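Local coordinates for protein tapirin (PDB 6N2C) that binds cellulose, and is likely to attach an extremely thermophilic bacterium to it, at residues F189-I194 with I466-I471. Sequence-based numbering, arbitrary orientation. Where two conformers were deposited one is given.
Sequences FSSDKI and IRLDNI
F189, near the end of strand 186-190, faces I466 and L468 across backbones that stay well apart, 10.1 Å from F189 CA to I466 CA and 9.0 Å from S191 CA to L468 CA, with no hydrogen bond between them. Side chains alone bridge the gap. The extended first torsion of F189 (chi1 178°), which puts CG anti to the backbone N, carries the ring out from the strand to meet I466 coming the other way. I466 CD1 sits over one ring face, 4.1 Å from the centroid and only 7° off the normal, a well-centred CH-pi contact. The CG2 branch of I466 lies on the same side of the ring plane but displaced outward past two ring atoms, 3.7 Å from F189 CE2 and 3.8 Å from F189 CZ. L468 runs alongside in the opposite sense, its CD1 set obliquely to the ring, 3.9 Å from F189 CE1. S191 adds a light touch beside it; its hydroxyl is hydrogen-bonded to N538. Along the solenoid, the F189 ring stacks on Y208 and touches I536, which I466 and L468 also touch. Replacing F189 by an alanine is likely to strip I466 CD1 of its aromatic face, leave a gap beside L468 and remove the stack on Y208. Behind the ring the chain turns away: S190 OG accepts from D192 N (2.9 Å) in an ST turn leading toward strand 194-195. The fold is a parallel beta-helix, and here an aromatic on the outside of its strand packs against the loop and short 3-10 turn between helix 451-457 and strand 483-488, which cover this face away from the zinc site.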
loop_
_atom_site.group_PDB
_atom_site.type_symbol
_atom_site.label_atom_id
_atom_site.label_comp_id
_atom_site.label_asym_id
_atom_site.label_seq_id
_atom_site.Cartn_x
_atom_site.Cartn_y
_atom_site.Cartn_z
ATOM N N PHE A 189 -1.152 -2.511 -17.572
ATOM C CA PHE A 189 -0.939 -1.045 -17.522
ATOM C C PHE A 189 -2.185 -0.375 -18.013
ATOM O O PHE A 189 -2.730 -0.786 -19.050
ATOM C CB PHE A 189 0.166 -0.706 -18.452
ATOM C CG PHE A 189 0.451 0.728 -18.550
ATOM C CD1 PHE A 189 -0.364 1.546 -19.357
ATOM C CD2 PHE A 189 1.561 1.287 -17.974
ATOM C CE1 PHE A 189 -0.046 2.922 -19.530
ATOM C CE2 PHE A 189 1.852 2.674 -18.118
ATOM C CZ PHE A 189 1.020 3.492 -18.833
ATOM N N SER A 190 -2.637 0.653 -17.279
ATOM C CA SER A 190 -3.706 1.484 -17.835
ATOM C C SER A 190 -3.423 2.939 -17.546
ATOM O O SER A 190 -3.051 3.243 -16.416
ATOM C CB SER A 190 -5.066 1.101 -17.239
ATOM O OG SER A 190 -6.091 2.008 -17.726
ATOM N N SER A 191 -3.646 3.821 -18.539
ATOM C CA SER A 191 -3.653 5.227 -18.276
ATOM C C SER A 191 -4.947 5.732 -17.717
ATOM O O SER A 191 -5.046 6.955 -17.529
ATOM C CB SER A 191 -3.292 6.036 -19.471
ATOM O OG SER A 191 -2.080 5.668 -20.012
ATOM N N ASP A 192 -5.885 4.848 -17.464
ATOM C CA ASP A 192 -7.075 5.221 -16.655
ATOM C C ASP A 192 -7.265 4.249 -15.537
ATOM O O ASP A 192 -6.375 4.189 -14.691
ATOM C CB ASP A 192 -8.235 5.398 -17.625
ATOM C CG ASP A 192 -9.465 6.126 -16.990
ATOM O OD1 ASP A 192 -9.401 6.575 -15.874
ATOM O OD2 ASP A 192 -10.404 6.363 -17.749
ATOM N N LYS A 193 -8.339 3.489 -15.473
ATOM C CA LYS A 193 -8.587 2.571 -14.377
ATOM C C LYS A 193 -8.244 1.138 -14.673
ATOM O O LYS A 193 -8.170 0.763 -15.837
ATOM C CB LYS A 193 -10.075 2.548 -14.026
ATOM C CG LYS A 193 -10.532 3.840 -13.329
ATOM C CD LYS A 193 -12.060 3.926 -13.358
ATOM C CE LYS A 193 -12.579 5.378 -13.196
ATOM N NZ LYS A 193 -11.925 6.136 -12.092
ATOM N N ILE A 194 -8.066 0.345 -13.623
ATOM C CA ILE A 194 -8.040 -1.086 -13.732
ATOM C C ILE A 194 -9.163 -1.650 -12.874
ATOM O O ILE A 194 -9.141 -1.482 -11.693
ATOM C CB ILE A 194 -6.753 -1.763 -13.381
ATOM C CG1 ILE A 194 -5.624 -1.238 -14.285
ATOM C CG2 ILE A 194 -6.859 -3.252 -13.625
ATOM C CD1 ILE A 194 -4.262 -1.852 -13.923
ATOM N N ILE A 466 6.989 5.204 -21.730
ATOM C CA ILE A 466 5.894 4.542 -22.375
ATOM C C ILE A 466 4.976 5.604 -22.938
ATOM O O ILE A 466 4.422 6.446 -22.223
ATOM C CB ILE A 466 5.126 3.470 -21.502
ATOM C CG1 ILE A 466 4.081 2.796 -22.331
ATOM C CG2 ILE A 466 4.559 4.040 -20.225
ATOM C CD1 ILE A 466 3.406 1.566 -21.781
ATOM N N ARG A 467 4.697 5.499 -24.238
ATOM C CA ARG A 467 4.057 6.626 -24.991
ATOM C C ARG A 467 3.014 6.011 -25.890
ATOM O O ARG A 467 3.268 5.819 -27.115
ATOM C CB ARG A 467 5.100 7.373 -25.819
ATOM C CG ARG A 467 6.108 8.013 -24.906
ATOM C CD ARG A 467 7.148 8.817 -25.618
ATOM N NE ARG A 467 8.178 9.201 -24.723
ATOM C CZ ARG A 467 9.315 9.785 -25.099
ATOM N NH1 ARG A 467 9.474 10.239 -26.367
ATOM N NH2 ARG A 467 10.297 9.938 -24.214
ATOM N N LEU A 468 1.826 5.751 -25.344
ATOM C CA LEU A 468 0.802 5.113 -26.136
ATOM C C LEU A 468 0.295 6.002 -27.270
ATOM O O LEU A 468 -0.223 5.520 -28.262
ATOM C CB LEU A 468 -0.297 4.513 -25.286
ATOM C CG LEU A 468 0.199 3.461 -24.282
ATOM C CD1 LEU A 468 -0.934 2.983 -23.361
ATOM C CD2 LEU A 468 0.948 2.321 -24.949
ATOM N N ASP A 469 0.500 7.317 -27.154
ATOM C CA ASP A 469 0.145 8.226 -28.255
ATOM C C ASP A 469 1.044 8.083 -29.446
ATOM O O ASP A 469 0.721 8.679 -30.500
ATOM C CB ASP A 469 0.131 9.679 -27.778
ATOM C CG ASP A 469 -1.107 10.015 -26.924
ATOM O OD1 ASP A 469 -2.092 9.248 -26.877
ATOM O OD2 ASP A 469 -1.119 11.099 -26.361
ATOM N N ASN A 470 2.168 7.339 -29.336
ATOM C CA ASN A 470 3.035 7.057 -30.445
ATOM C C ASN A 470 2.506 5.879 -31.277
ATOM O O ASN A 470 3.187 5.472 -32.216
ATOM C CB ASN A 470 4.478 6.881 -30.041
ATOM C CG ASN A 470 5.111 8.187 -29.668
ATOM O OD1 ASN A 470 4.543 9.270 -30.013
ATOM N ND2 ASN A 470 6.313 8.156 -29.080
ATOM N N ILE A 471 1.346 5.309 -30.931
ATOM C CA ILE A 471 0.709 4.317 -31.769
ATOM C C ILE A 471 -0.097 5.105 -32.828
ATOM O O ILE A 471 -1.168 5.630 -32.500
ATOM C CB ILE A 471 -0.244 3.400 -30.990
ATOM C CG1 ILE A 471 0.472 2.623 -29.885
ATOM C CG2 ILE A 471 -0.962 2.477 -31.903
ATOM C CD1 ILE A 471 -0.476 2.052 -28.906
#